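Local coordinates for protein D-xylonate dehydratase (Caulobacter crescentus, PDB 5OYN) that catalyses the dehydration of D-xylonate to 2-dehydro-3-deoxy-D-arabinonate in D-xylose degradation, and dehydrates D-gluconate with similar efficiency, using a [2Fe-2S] cluster and magnesium, at residues G329-R334 with R375-P380; R17-D22 with T122-P127; A289-V294 with S574-G579; L457-A462 with V474-P479. All coordinates share one frame; numbering follows the deposited sequence.

Contact 1 of 4, residues G329-R334 with R375-P380; sequences GERFHR and REVIFP
V377 and I378 press against the side of helix 329-335, and this is the tightly packed half of the contact. CG1 of V377 sits 3.9 Å from CA of F332, close to the helix backbone itself, while CG2, the other branch, turns toward the head of R331 and lies 3.5 Å from NH2 of that arginine. F332 has its CG anti to the backbone N (chi1 178°), which carries the ring out from the helix to I378. There CE1 of F332 meets CD1 of I378 at 3.8 Å, the aliphatic chain crossing the ring at a slant. F332, V377 and I378 are all buried.

The looser side belongs to R331 and E376, where the surface is partly exposed to solvent. R331 bends at chi2 and chi3, folding its guanidinium round toward the loop; NH2 of R331 then gives a salt bridge of 3.3 Å to OE1 of E376. The bond is nearly straight, at 165°, and OE1 lies in the guanidinium plane and accepts through its anti lone pair, yet the carboxylate plane is turned well away from that of the guanidinium. R331 NH2 has its stronger polar partner in D374, so two carboxylates share one arginine, and Y327 adds a cation-pi contact.

The contact joins the helix to the irregular segment 375-380, between helix 363-367 and strand 392-393. Helix 337-347 completes the apolar side, with V341 against F332 and A340 against I378; A335, at the end of helix 329-335, also touches V377 and I378.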
loop_
_atom_site.group_PDB
_atom_site.type_symbol
_atom_site.label_atom_id
_atom_site.label_comp_id
_atom_site.label_asym_id
_atom_site.label_seq_id
_atom_site.Cartn_x
_atom_site.Cartn_y
_atom_site.Cartn_z
ATOM N N GLY A 329 -22.947 0.895 -17.881
ATOM C CA GLY A 329 -22.288 2.133 -17.471
ATOM C C GLY A 329 -21.205 2.627 -18.418
ATOM O O GLY A 329 -20.999 3.836 -18.554
ATOM N N GLU A 330 -20.504 1.716 -19.087
ATOM C CA GLU A 330 -19.453 2.145 -19.999
ATOM C C GLU A 330 -20.020 2.959 -21.149
ATOM O O GLU A 330 -19.523 4.047 -21.454
ATOM C CB GLU A 330 -18.691 0.940 -20.532
ATOM C CG GLU A 330 -17.719 0.321 -19.536
ATOM C CD GLU A 330 -16.650 -0.479 -20.233
ATOM O OE1 GLU A 330 -15.732 0.171 -20.772
ATOM O OE2 GLU A 330 -16.737 -1.735 -20.270
ATOM N N ARG A 331 -21.052 2.442 -21.818
ATOM C CA ARG A 331 -21.632 3.185 -22.934
ATOM C C ARG A 331 -22.238 4.506 -22.459
ATOM O O ARG A 331 -22.115 5.541 -23.138
ATOM C CB ARG A 331 -22.671 2.328 -23.651
ATOM C CG ARG A 331 -22.083 1.202 -24.498
ATOM C CD ARG A 331 -21.233 1.721 -25.655
ATOM N NE ARG A 331 -21.944 2.562 -26.625
ATOM C CZ ARG A 331 -22.650 2.109 -27.668
ATOM N NH1 ARG A 331 -22.782 0.809 -27.883
ATOM N NH2 ARG A 331 -23.231 2.963 -28.504
ATOM N N PHE A 332 -22.861 4.497 -21.276
ATOM C CA PHE A 332 -23.453 5.715 -20.754
ATOM C C PHE A 332 -22.399 6.804 -20.600
ATOM O O PHE A 332 -22.578 7.935 -21.076
ATOM C CB PHE A 332 -24.156 5.425 -19.427
ATOM C CG PHE A 332 -24.752 6.654 -18.782
ATOM C CD1 PHE A 332 -25.563 7.520 -19.515
ATOM C CD2 PHE A 332 -24.490 6.951 -17.449
ATOM C CE1 PHE A 332 -26.099 8.645 -18.937
ATOM C CE2 PHE A 332 -25.023 8.080 -16.861
ATOM C CZ PHE A 332 -25.825 8.929 -17.605
ATOM N N HIS A 333 -21.268 6.471 -19.973
ATOM C CA HIS A 333 -20.258 7.491 -19.713
ATOM C C HIS A 333 -19.576 7.948 -21.003
ATOM O O HIS A 333 -19.234 9.128 -21.148
ATOM C CB HIS A 333 -19.227 6.977 -18.702
ATOM C CG HIS A 333 -18.002 7.831 -18.633
ATOM N ND1 HIS A 333 -16.860 7.550 -19.353
ATOM C CD2 HIS A 333 -17.767 9.001 -17.994
ATOM C CE1 HIS A 333 -15.965 8.497 -19.140
ATOM N NE2 HIS A 333 -16.490 9.389 -18.319
ATOM N N ARG A 334 -19.356 7.038 -21.945
ATOM C CA ARG A 334 -18.788 7.437 -23.230
ATOM C C ARG A 334 -19.736 8.344 -24.007
ATOM O O ARG A 334 -19.280 9.192 -24.784
ATOM C CB ARG A 334 -18.463 6.194 -24.050
ATOM C CG ARG A 334 -17.490 6.398 -25.184
ATOM C CD ARG A 334 -16.494 5.221 -25.230
ATOM N NE ARG A 334 -17.131 3.963 -25.612
ATOM C CZ ARG A 334 -16.980 2.822 -24.949
ATOM N NH1 ARG A 334 -16.210 2.789 -23.871
ATOM N NH2 ARG A 334 -17.607 1.721 -25.357
ATOM N N ARG A 375 -26.147 9.093 -29.808
ATOM C CA ARG A 375 -27.603 9.114 -29.740
ATOM C C ARG A 375 -28.209 7.714 -29.670
ATOM O O ARG A 375 -29.434 7.602 -29.534
ATOM C CB ARG A 375 -28.169 9.899 -30.925
ATOM C CG ARG A 375 -27.996 11.424 -30.823
ATOM C CD ARG A 375 -28.949 12.062 -29.797
ATOM N NE ARG A 375 -28.715 13.502 -29.623
ATOM C CZ ARG A 375 -29.122 14.209 -28.564
ATOM N NH1 ARG A 375 -29.783 13.624 -27.567
ATOM N NH2 ARG A 375 -28.855 15.507 -28.492
ATOM N N GLU A 376 -27.390 6.656 -29.748
ATOM C CA GLU A 376 -27.855 5.293 -29.485
ATOM C C GLU A 376 -28.092 5.064 -27.999
ATOM O O GLU A 376 -28.792 4.115 -27.615
ATOM C CB GLU A 376 -26.822 4.270 -29.992
ATOM C CG GLU A 376 -27.192 3.469 -31.265
ATOM C CD GLU A 376 -25.986 2.697 -31.895
ATOM O OE1 GLU A 376 -24.977 2.406 -31.193
ATOM O OE2 GLU A 376 -26.050 2.379 -33.110
ATOM N N VAL A 377 -27.527 5.924 -27.159
ATOM C CA VAL A 377 -27.416 5.689 -25.728
ATOM C C VAL A 377 -28.171 6.747 -24.944
ATOM O O VAL A 377 -28.906 6.436 -23.999
ATOM C CB VAL A 377 -25.929 5.638 -25.283
ATOM C CG1 VAL A 377 -25.807 5.280 -23.811
ATOM C CG2 VAL A 377 -25.158 4.686 -26.157
ATOM N N ILE A 378 -27.986 8.009 -25.307
ATOM C CA ILE A 378 -28.712 9.114 -24.700
ATOM C C ILE A 378 -29.595 9.724 -25.783
ATOM O O ILE A 378 -29.114 10.437 -26.672
ATOM C CB ILE A 378 -27.768 10.143 -24.084
ATOM C CG1 ILE A 378 -26.982 9.470 -22.956
ATOM C CG2 ILE A 378 -28.569 11.340 -23.606
ATOM C CD1 ILE A 378 -25.890 10.333 -22.363
ATOM N N PHE A 379 -30.892 9.432 -25.713
ATOM C CA PHE A 379 -31.832 9.854 -26.740
ATOM C C PHE A 379 -32.157 11.339 -26.630
ATOM O O PHE A 379 -32.043 11.939 -25.548
ATOM C CB PHE A 379 -33.109 9.032 -26.648
ATOM C CG PHE A 379 -33.001 7.687 -27.293
ATOM C CD1 PHE A 379 -31.802 6.980 -27.261
ATOM C CD2 PHE A 379 -34.087 7.125 -27.931
ATOM C CE1 PHE A 379 -31.698 5.731 -27.855
ATOM C CE2 PHE A 379 -33.994 5.887 -28.528
ATOM C CZ PHE A 379 -32.795 5.188 -28.491
ATOM N N PRO A 380 -32.547 11.962 -27.747
ATOM C CA PRO A 380 -32.999 13.358 -27.689
ATOM C C PRO A 380 -34.334 13.449 -26.973
ATOM O O PRO A 380 -35.172 12.549 -27.064
ATOM C CB PRO A 380 -33.105 13.770 -29.163
ATOM C CG PRO A 380 -33.302 12.497 -29.898
ATOM C CD PRO A 380 -32.618 11.412 -29.112
#

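Contact 2 of 4, residues R17-D22 with T122-P127; sequences RFRSRD and TLHGYP
The guanidinium of R19 meets H124 edge-on: the backbone O of H124 lies at its rim, within 1° of its plane, and accepts from NH2 of R19 at 2.9 Å. Seen from the carbonyl, the donor stands above the plane rather than on a lone pair, and the N-H...O angle is only 133°. The carbonyls of L123 and Y126 come in obliquely, as does the imidazole of H124 to NH2. NH2 of R19 makes a weak hydrogen bond of 3.4 Å to O of L123.

R19 runs straight through chi2 and then bends at chi3 (-82°), which swings its head across to the last turn of helix 109-125. Its NE bonds to O of I128, so the group is held from both the helix end and the chain beyond it. One residue on, S20 packs on P127: CB of S20 is 3.6 Å from O of P127, and CB of P127 is 3.8 Å from CA of S20. The hydroxyl of S20 is taken by D129.

Subunit packing begins just alongside, for Y126 OH bonds to the backbone N of F100 in the third subunit, and D22 forms a salt bridge to R105 there. A methionine in place of R19 would probably leave the H124 and L123 carbonyls without this donor and I128 O without its NE partner. A cation beside the carboxyl-terminal carbonyls of a helix suits the negative end of the helix dipole and is likely to be stabilised by it.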
loop_
_atom_site.group_PDB
_atom_site.type_symbol
_atom_site.label_atom_id
_atom_site.label_comp_id
_atom_site.label_asym_id
_atom_site.label_seq_id
_atom_site.Cartn_x
_atom_site.Cartn_y
_atom_site.Cartn_z
ATOM N N ARG A 17 -8.945 31.544 9.458
ATOM C CA ARG A 17 -8.705 30.753 10.661
ATOM C C ARG A 17 -9.692 29.595 10.616
ATOM O O ARG A 17 -10.878 29.753 10.932
ATOM C CB ARG A 17 -8.848 31.583 11.933
ATOM C CG ARG A 17 -9.145 30.738 13.185
ATOM C CD ARG A 17 -8.705 31.401 14.472
ATOM N NE ARG A 17 -7.268 31.268 14.669
ATOM C CZ ARG A 17 -6.719 30.757 15.768
ATOM N NH1 ARG A 17 -7.496 30.338 16.762
ATOM N NH2 ARG A 17 -5.397 30.668 15.877
ATOM N N PHE A 18 -9.200 28.434 10.193
ATOM C CA PHE A 18 -10.025 27.246 10.103
ATOM C C PHE A 18 -10.268 26.660 11.495
ATOM O O PHE A 18 -9.499 26.886 12.431
ATOM C CB PHE A 18 -9.349 26.233 9.198
ATOM C CG PHE A 18 -9.114 26.726 7.801
ATOM C CD1 PHE A 18 -10.141 26.729 6.873
ATOM C CD2 PHE A 18 -7.859 27.150 7.402
ATOM C CE1 PHE A 18 -9.925 27.163 5.576
ATOM C CE2 PHE A 18 -7.635 27.586 6.105
ATOM C CZ PHE A 18 -8.676 27.599 5.191
ATOM N N ARG A 19 -11.357 25.902 11.635
ATOM C CA ARG A 19 -11.641 25.305 12.940
ATOM C C ARG A 19 -10.510 24.398 13.403
ATOM O O ARG A 19 -10.346 24.176 14.611
ATOM C CB ARG A 19 -12.944 24.520 12.897
ATOM C CG ARG A 19 -13.179 23.890 11.569
ATOM C CD ARG A 19 -14.559 23.320 11.490
ATOM N NE ARG A 19 -14.659 22.003 12.107
ATOM C CZ ARG A 19 -15.292 21.772 13.247
ATOM N NH1 ARG A 19 -15.859 22.786 13.899
ATOM N NH2 ARG A 19 -15.358 20.537 13.733
ATOM N N SER A 20 -9.737 23.842 12.464
ATOM C CA SER A 20 -8.545 23.092 12.843
ATOM C C SER A 20 -7.675 23.909 13.789
ATOM O O SER A 20 -7.184 23.386 14.795
ATOM C CB SER A 20 -7.755 22.677 11.598
ATOM O OG SER A 20 -7.731 23.692 10.607
ATOM N N ARG A 21 -7.514 25.208 13.505
ATOM C CA ARG A 21 -6.680 26.068 14.339
ATOM C C ARG A 21 -7.121 26.086 15.794
ATOM O O ARG A 21 -6.312 26.407 16.662
ATOM C CB ARG A 21 -6.658 27.493 13.790
ATOM C CG ARG A 21 -6.128 27.606 12.358
ATOM C CD ARG A 21 -4.650 27.202 12.270
ATOM N NE ARG A 21 -4.435 26.005 11.443
ATOM C CZ ARG A 21 -3.254 25.407 11.271
ATOM N NH1 ARG A 21 -2.170 25.902 11.859
ATOM N NH2 ARG A 21 -3.148 24.330 10.494
ATOM N N ASP A 22 -8.369 25.732 16.098
ATOM C CA ASP A 22 -8.741 25.680 17.505
ATOM C C ASP A 22 -8.097 24.505 18.235
ATOM O O ASP A 22 -8.068 24.495 19.472
ATOM C CB ASP A 22 -10.254 25.628 17.666
ATOM C CG ASP A 22 -10.681 25.811 19.117
ATOM O OD1 ASP A 22 -10.521 26.934 19.659
ATOM O OD2 ASP A 22 -11.148 24.820 19.724
ATOM N N THR A 122 -17.304 12.232 13.776
ATOM C CA THR A 122 -15.939 12.432 13.294
ATOM C C THR A 122 -15.752 13.827 12.705
ATOM O O THR A 122 -14.821 14.549 13.080
ATOM C CB THR A 122 -15.599 11.355 12.253
ATOM O OG1 THR A 122 -15.785 10.057 12.825
ATOM C CG2 THR A 122 -14.168 11.495 11.745
ATOM N N LEU A 123 -16.617 14.223 11.761
ATOM C CA LEU A 123 -16.449 15.520 11.097
ATOM C C LEU A 123 -16.492 16.669 12.094
ATOM O O LEU A 123 -15.747 17.650 11.965
ATOM C CB LEU A 123 -17.530 15.723 10.041
ATOM C CG LEU A 123 -17.482 14.887 8.770
ATOM C CD1 LEU A 123 -18.549 15.400 7.815
ATOM C CD2 LEU A 123 -16.116 14.961 8.140
ATOM N N HIS A 124 -17.356 16.566 13.098
ATOM C CA HIS A 124 -17.501 17.640 14.064
ATOM C C HIS A 124 -16.522 17.534 15.226
ATOM O O HIS A 124 -16.133 18.566 15.785
ATOM C CB HIS A 124 -18.937 17.664 14.587
ATOM C CG HIS A 124 -19.179 18.720 15.612
ATOM N ND1 HIS A 124 -19.215 20.063 15.300
ATOM C CD2 HIS A 124 -19.367 18.637 16.951
ATOM C CE1 HIS A 124 -19.427 20.759 16.402
ATOM N NE2 HIS A 124 -19.526 19.918 17.415
ATOM N N GLY A 125 -16.086 16.315 15.579
ATOM C CA GLY A 125 -15.255 16.048 16.741
ATOM C C GLY A 125 -13.753 16.134 16.566
ATOM O O GLY A 125 -13.031 16.072 17.569
ATOM N N TYR A 126 -13.249 16.285 15.347
ATOM C CA TYR A 126 -11.818 16.316 15.084
ATOM C C TYR A 126 -11.467 17.588 14.331
ATOM O O TYR A 126 -12.352 18.254 13.784
ATOM C CB TYR A 126 -11.384 15.083 14.275
ATOM C CG TYR A 126 -11.506 13.789 15.039
ATOM C CD1 TYR A 126 -12.659 13.013 14.948
ATOM C CD2 TYR A 126 -10.477 13.346 15.861
ATOM C CE1 TYR A 126 -12.779 11.823 15.651
ATOM C CE2 TYR A 126 -10.581 12.164 16.562
ATOM C CZ TYR A 126 -11.730 11.403 16.457
ATOM O OH TYR A 126 -11.838 10.223 17.163
ATOM N N PRO A 127 -10.186 17.970 14.291
ATOM C CA PRO A 127 -9.837 19.237 13.629
ATOM C C PRO A 127 -9.925 19.144 12.116
ATOM O O PRO A 127 -8.910 19.232 11.417
ATOM C CB PRO A 127 -8.398 19.495 14.092
ATOM C CG PRO A 127 -7.862 18.159 14.361
ATOM C CD PRO A 127 -9.008 17.346 14.912
#

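Contact 3 of 4, residues A289-V294 with S574-G579; sequences AQPHIV and SQLDTG
This is a buried contact, part hydrogen bond and part apolar packing, between the first turn of helix 289-299 and the loop 574-579, which holds a short 3-10 segment at 576-577. It lies deep in the subunit, where the chain's late C-terminal part returns to the N-terminal family region. Q290 carries the polar half. Its chain bends at chi2 (-87°), which brings NE2 of Q290 to the backbone O of L576 at 2.9 Å. The bond is almost straight (173°), and the acceptor lies close to the amide plane. N of G579 reaches the same L576 O at 3.1 Å from the opposite face, so two donors grip the carbonyl. OE1 of Q290 accepts from N509, fixing which way the amide is turned.

The apolar half is P291 and V294. CG of P291 meets CB of L576 at 4.0 Å, the ring and the leucine crossing at an angle. One turn on, CG1 of V294 rests over the backbone of T578, 3.4 Å from its C.

A leucine replacing Q290 would probably leave L576 O gripped by G579 N alone of these two donors and N509 without its acceptor.

R112 donates to both H292 ND1 and G579 O, bridging the two segments, while H292 NE2 bonds to the carboxylated lysine at position 139. Through R112 and H292 the loop is linked to this magnesium ligand, consistent with second-shell support of the ion, about 11 Å from the side chain of P291.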
loop_
_atom_site.group_PDB
_atom_site.type_symbol
_atom_site.label_atom_id
_atom_site.label_comp_id
_atom_site.label_asym_id
_atom_site.label_seq_id
_atom_site.Cartn_x
_atom_site.Cartn_y
_atom_site.Cartn_z
ATOM N N ALA A 289 -33.882 6.047 -5.067
ATOM C CA ALA A 289 -33.501 7.454 -5.030
ATOM C C ALA A 289 -34.495 8.272 -4.220
ATOM O O ALA A 289 -34.104 9.257 -3.577
ATOM C CB ALA A 289 -33.372 8.013 -6.447
ATOM N N GLN A 290 -35.785 7.857 -4.201
ATOM C CA GLN A 290 -36.808 8.681 -3.567
ATOM C C GLN A 290 -36.597 8.781 -2.061
ATOM O O GLN A 290 -36.430 9.904 -1.555
ATOM C CB GLN A 290 -38.206 8.175 -3.934
ATOM C CG GLN A 290 -39.330 8.857 -3.167
ATOM C CD GLN A 290 -39.646 8.197 -1.838
ATOM O OE1 GLN A 290 -39.991 7.021 -1.785
ATOM N NE2 GLN A 290 -39.535 8.957 -0.756
ATOM N N PRO A 291 -36.578 7.681 -1.293
ATOM C CA PRO A 291 -36.262 7.837 0.136
ATOM C C PRO A 291 -34.969 8.590 0.368
ATOM O O PRO A 291 -34.890 9.376 1.317
ATOM C CB PRO A 291 -36.177 6.394 0.648
ATOM C CG PRO A 291 -36.944 5.603 -0.309
ATOM C CD PRO A 291 -36.792 6.266 -1.647
ATOM N N HIS A 292 -33.967 8.418 -0.504
ATOM C CA HIS A 292 -32.666 9.042 -0.276
ATOM C C HIS A 292 -32.688 10.525 -0.578
ATOM O O HIS A 292 -32.069 11.311 0.145
ATOM C CB HIS A 292 -31.582 8.380 -1.127
ATOM C CG HIS A 292 -31.311 6.965 -0.752
ATOM N ND1 HIS A 292 -31.230 6.549 0.560
ATOM C CD2 HIS A 292 -31.106 5.865 -1.511
ATOM C CE1 HIS A 292 -30.986 5.251 0.592
ATOM N NE2 HIS A 292 -30.908 4.811 -0.652
ATOM N N ILE A 293 -33.348 10.931 -1.661
ATOM C CA ILE A 293 -33.381 12.357 -1.964
ATOM C C ILE A 293 -34.152 13.111 -0.886
ATOM O O ILE A 293 -33.767 14.217 -0.491
ATOM C CB ILE A 293 -33.954 12.601 -3.369
ATOM C CG1 ILE A 293 -32.927 12.164 -4.418
ATOM C CG2 ILE A 293 -34.288 14.062 -3.548
ATOM C CD1 ILE A 293 -33.409 12.266 -5.838
ATOM N N VAL A 294 -35.217 12.506 -0.353
ATOM C CA VAL A 294 -35.969 13.160 0.714
ATOM C C VAL A 294 -35.118 13.256 1.968
ATOM O O VAL A 294 -34.977 14.336 2.557
ATOM C CB VAL A 294 -37.300 12.427 0.985
ATOM C CG1 VAL A 294 -37.874 12.851 2.326
ATOM C CG2 VAL A 294 -38.308 12.714 -0.118
ATOM N N SER A 574 -38.137 6.992 10.689
ATOM C CA SER A 574 -39.354 7.425 10.023
ATOM C C SER A 574 -39.761 6.420 8.948
ATOM O O SER A 574 -39.135 5.378 8.765
ATOM C CB SER A 574 -39.149 8.804 9.409
ATOM O OG SER A 574 -38.753 8.706 8.052
ATOM N N GLN A 575 -40.811 6.735 8.212
ATOM C CA GLN A 575 -41.153 5.926 7.054
ATOM C C GLN A 575 -40.498 6.506 5.808
ATOM O O GLN A 575 -40.059 7.663 5.790
ATOM C CB GLN A 575 -42.672 5.839 6.867
ATOM C CG GLN A 575 -43.403 5.223 8.033
ATOM C CD GLN A 575 -43.391 3.707 7.971
ATOM O OE1 GLN A 575 -44.044 3.101 7.111
ATOM N NE2 GLN A 575 -42.630 3.081 8.876
ATOM N N LEU A 576 -40.436 5.679 4.753
ATOM C CA LEU A 576 -39.792 6.108 3.514
ATOM C C LEU A 576 -40.512 7.270 2.844
ATOM O O LEU A 576 -39.925 7.923 1.971
ATOM C CB LEU A 576 -39.662 4.930 2.537
ATOM C CG LEU A 576 -39.073 3.656 3.159
ATOM C CD1 LEU A 576 -39.278 2.450 2.257
ATOM C CD2 LEU A 576 -37.565 3.846 3.531
ATOM N N ASP A 577 -41.763 7.535 3.230
ATOM C CA ASP A 577 -42.424 8.780 2.857
ATOM C C ASP A 577 -41.495 9.971 3.100
ATOM O O ASP A 577 -41.310 10.818 2.221
ATOM C CB ASP A 577 -43.761 8.922 3.630
ATOM C CG ASP A 577 -43.579 9.222 5.155
ATOM O OD1 ASP A 577 -43.920 8.356 5.999
ATOM O OD2 ASP A 577 -43.123 10.337 5.518
ATOM N N THR A 578 -40.890 10.033 4.289
ATOM C CA THR A 578 -39.964 11.092 4.669
ATOM C C THR A 578 -38.537 10.570 4.806
ATOM O O THR A 578 -37.759 11.079 5.619
ATOM C CB THR A 578 -40.399 11.774 5.970
ATOM O OG1 THR A 578 -40.964 10.803 6.870
ATOM C CG2 THR A 578 -41.410 12.912 5.689
ATOM N N GLY A 579 -38.199 9.532 4.038
ATOM C CA GLY A 579 -36.819 9.146 3.831
ATOM C C GLY A 579 -36.215 8.219 4.861
ATOM O O GLY A 579 -34.987 8.197 4.995
#

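Contact 4 of 4, residues L457-A462 with V474-P479; sequences LVIRGA and VNMQPP
M476 bends at its last torsion (chi3 -71°), turning CE back from the loop onto I459 and L457 of strand 455-460, while I459 has CG1 anti to its backbone N (chi1 -178°), which leaves CG2 facing the methionine. The strand is an inner member of the five-stranded mixed sheet in the C-terminal family region, lying between 492-494 and 426-435. Opposite it, 474-479 follows no regular structure, starting with an inverse gamma turn centred on N475 and ending at P479, the N-cap of helix 480-484.

The packing is apolar, with no hydrogen bond between the two segments. CE of M476 lies 3.5 Å from CG2 of I459, and its sulfur SD is 3.9 Å from CB of I459; the same methyl is 4.0 Å from CB of L457. Further along, CG2 of I459 touches CG2 of V474 at 4.0 Å, the two branched chains passing obliquely. L457 and I459 both aim their side chains at the loop, whereas V458 between them turns to the other face of the sheet, as alternation along a strand requires. F434 of strand 426-435 adds a further side chain against M476.

The loop also leads back to the metal site: V474's side chain is about 7 Å from that of E472, which binds magnesium. At the far end CD1 of L457 lies 3.7 Å from the backbone O of Q477, an oxygen that accepts a hydrogen bond from the hydroxyl of Y440.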
loop_
_atom_site.group_PDB
_atom_site.type_symbol
_atom_site.label_atom_id
_atom_site.label_comp_id
_atom_site.label_asym_id
_atom_site.label_seq_id
_atom_site.Cartn_x
_atom_site.Cartn_y
_atom_site.Cartn_z
ATOM N N LEU A 457 -49.296 -9.424 -6.995
ATOM C CA LEU A 457 -48.541 -9.978 -5.879
ATOM C C LEU A 457 -48.188 -8.881 -4.883
ATOM O O LEU A 457 -47.661 -7.825 -5.253
ATOM C CB LEU A 457 -47.292 -10.690 -6.385
ATOM C CG LEU A 457 -47.600 -11.688 -7.514
ATOM C CD1 LEU A 457 -46.324 -12.128 -8.221
ATOM C CD2 LEU A 457 -48.389 -12.897 -7.005
ATOM N N VAL A 458 -48.513 -9.124 -3.623
ATOM C CA VAL A 458 -48.416 -8.121 -2.578
ATOM C C VAL A 458 -47.558 -8.694 -1.466
ATOM O O VAL A 458 -47.713 -9.864 -1.091
ATOM C CB VAL A 458 -49.811 -7.709 -2.042
ATOM C CG1 VAL A 458 -49.684 -6.774 -0.845
ATOM C CG2 VAL A 458 -50.628 -7.041 -3.129
ATOM N N ILE A 459 -46.645 -7.877 -0.947
ATOM C CA ILE A 459 -45.767 -8.273 0.141
ATOM C C ILE A 459 -45.825 -7.186 1.202
ATOM O O ILE A 459 -45.866 -5.995 0.875
ATOM C CB ILE A 459 -44.321 -8.510 -0.358
ATOM C CG1 ILE A 459 -43.416 -8.970 0.788
ATOM C CG2 ILE A 459 -43.767 -7.264 -1.036
ATOM C CD1 ILE A 459 -42.255 -9.821 0.328
ATOM N N ARG A 460 -45.856 -7.595 2.470
ATOM C CA ARG A 460 -45.975 -6.658 3.579
ATOM C C ARG A 460 -45.051 -7.081 4.712
ATOM O O ARG A 460 -44.629 -8.238 4.801
ATOM C CB ARG A 460 -47.422 -6.555 4.097
ATOM C CG ARG A 460 -47.996 -7.878 4.597
ATOM C CD ARG A 460 -48.967 -7.699 5.766
ATOM N NE ARG A 460 -49.760 -8.915 5.954
ATOM C CZ ARG A 460 -51.033 -9.050 5.589
ATOM N NH1 ARG A 460 -51.675 -8.036 5.029
ATOM N NH2 ARG A 460 -51.665 -10.202 5.785
ATOM N N GLY A 461 -44.762 -6.125 5.593
ATOM C CA GLY A 461 -43.813 -6.321 6.665
ATOM C C GLY A 461 -42.374 -6.045 6.294
ATOM O O GLY A 461 -41.469 -6.384 7.074
ATOM N N ALA A 462 -42.134 -5.436 5.130
ATOM C CA ALA A 462 -40.791 -5.183 4.625
ATOM C C ALA A 462 -40.424 -3.703 4.674
ATOM O O ALA A 462 -39.548 -3.251 3.926
ATOM C CB ALA A 462 -40.647 -5.727 3.201
ATOM N N VAL A 474 -39.679 -6.471 -3.288
ATOM C CA VAL A 474 -40.960 -6.270 -3.957
ATOM C C VAL A 474 -40.955 -6.820 -5.384
ATOM O O VAL A 474 -42.013 -7.194 -5.908
ATOM C CB VAL A 474 -41.353 -4.782 -3.927
ATOM C CG1 VAL A 474 -42.626 -4.536 -4.728
ATOM C CG2 VAL A 474 -41.555 -4.316 -2.484
ATOM N N ASN A 475 -39.797 -6.905 -6.042
ATOM C CA ASN A 475 -39.793 -7.407 -7.416
ATOM C C ASN A 475 -40.092 -8.909 -7.459
ATOM O O ASN A 475 -39.280 -9.701 -7.953
ATOM C CB ASN A 475 -38.468 -7.074 -8.128
ATOM C CG ASN A 475 -37.224 -7.521 -7.350
ATOM O OD1 ASN A 475 -37.111 -7.308 -6.141
ATOM N ND2 ASN A 475 -36.274 -8.121 -8.058
ATOM N N MET A 476 -41.272 -9.298 -6.956
ATOM C CA MET A 476 -41.715 -10.690 -6.964
ATOM C C MET A 476 -42.010 -11.164 -8.382
ATOM O O MET A 476 -42.521 -10.405 -9.210
ATOM C CB MET A 476 -42.967 -10.851 -6.106
ATOM C CG MET A 476 -42.712 -10.810 -4.610
ATOM S SD MET A 476 -44.208 -10.583 -3.608
ATOM C CE MET A 476 -44.580 -8.883 -4.011
ATOM N N GLN A 477 -41.707 -12.446 -8.658
ATOM C CA GLN A 477 -41.926 -12.975 -10.000
ATOM C C GLN A 477 -43.153 -13.895 -10.046
ATOM O O GLN A 477 -43.553 -14.458 -9.019
ATOM C CB GLN A 477 -40.690 -13.735 -10.503
ATOM C CG GLN A 477 -40.390 -15.053 -9.801
ATOM C CD GLN A 477 -39.314 -15.852 -10.531
ATOM O OE1 GLN A 477 -38.399 -15.277 -11.134
ATOM N NE2 GLN A 477 -39.419 -17.178 -10.486
ATOM N N PRO A 478 -43.773 -14.056 -11.219
ATOM C CA PRO A 478 -44.925 -14.954 -11.348
ATOM C C PRO A 478 -44.588 -16.361 -10.890
ATOM O O PRO A 478 -43.411 -16.747 -10.852
ATOM C CB PRO A 478 -45.220 -14.928 -12.855
ATOM C CG PRO A 478 -44.684 -13.640 -13.329
ATOM C CD PRO A 478 -43.492 -13.342 -12.477
ATOM N N PRO A 479 -45.597 -17.156 -10.529
ATOM C CA PRO A 479 -45.359 -18.580 -10.256
ATOM C C PRO A 479 -44.869 -19.300 -11.503
ATOM O O PRO A 479 -44.968 -18.796 -12.625
ATOM C CB PRO A 479 -46.731 -19.101 -9.813
ATOM C CG PRO A 479 -47.504 -17.872 -9.415
ATOM C CD PRO A 479 -46.992 -16.760 -10.275
#

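Contact 2 comes first along the chain, closing at residue 127 before the others open. Contact 3 then spans from 289 to 579, and within that span lie contact 1 and, after it, contact 4. Contact 3 is the most central, its centre about 20 Å from that of contact 4 and 29 Å from that of contact 1. Contacts 2 and 4 stand about 48 Å apart between centres, on opposite sides of the chain's centre: one beside the third subunit, the other on the mixed sheet. Contact 1 joins the N- and C-terminal family regions away from any site; contact 3 joins them near the magnesium ion, about 11 Å from P291's side chain, with V474 of contact 4 about 12 Å away.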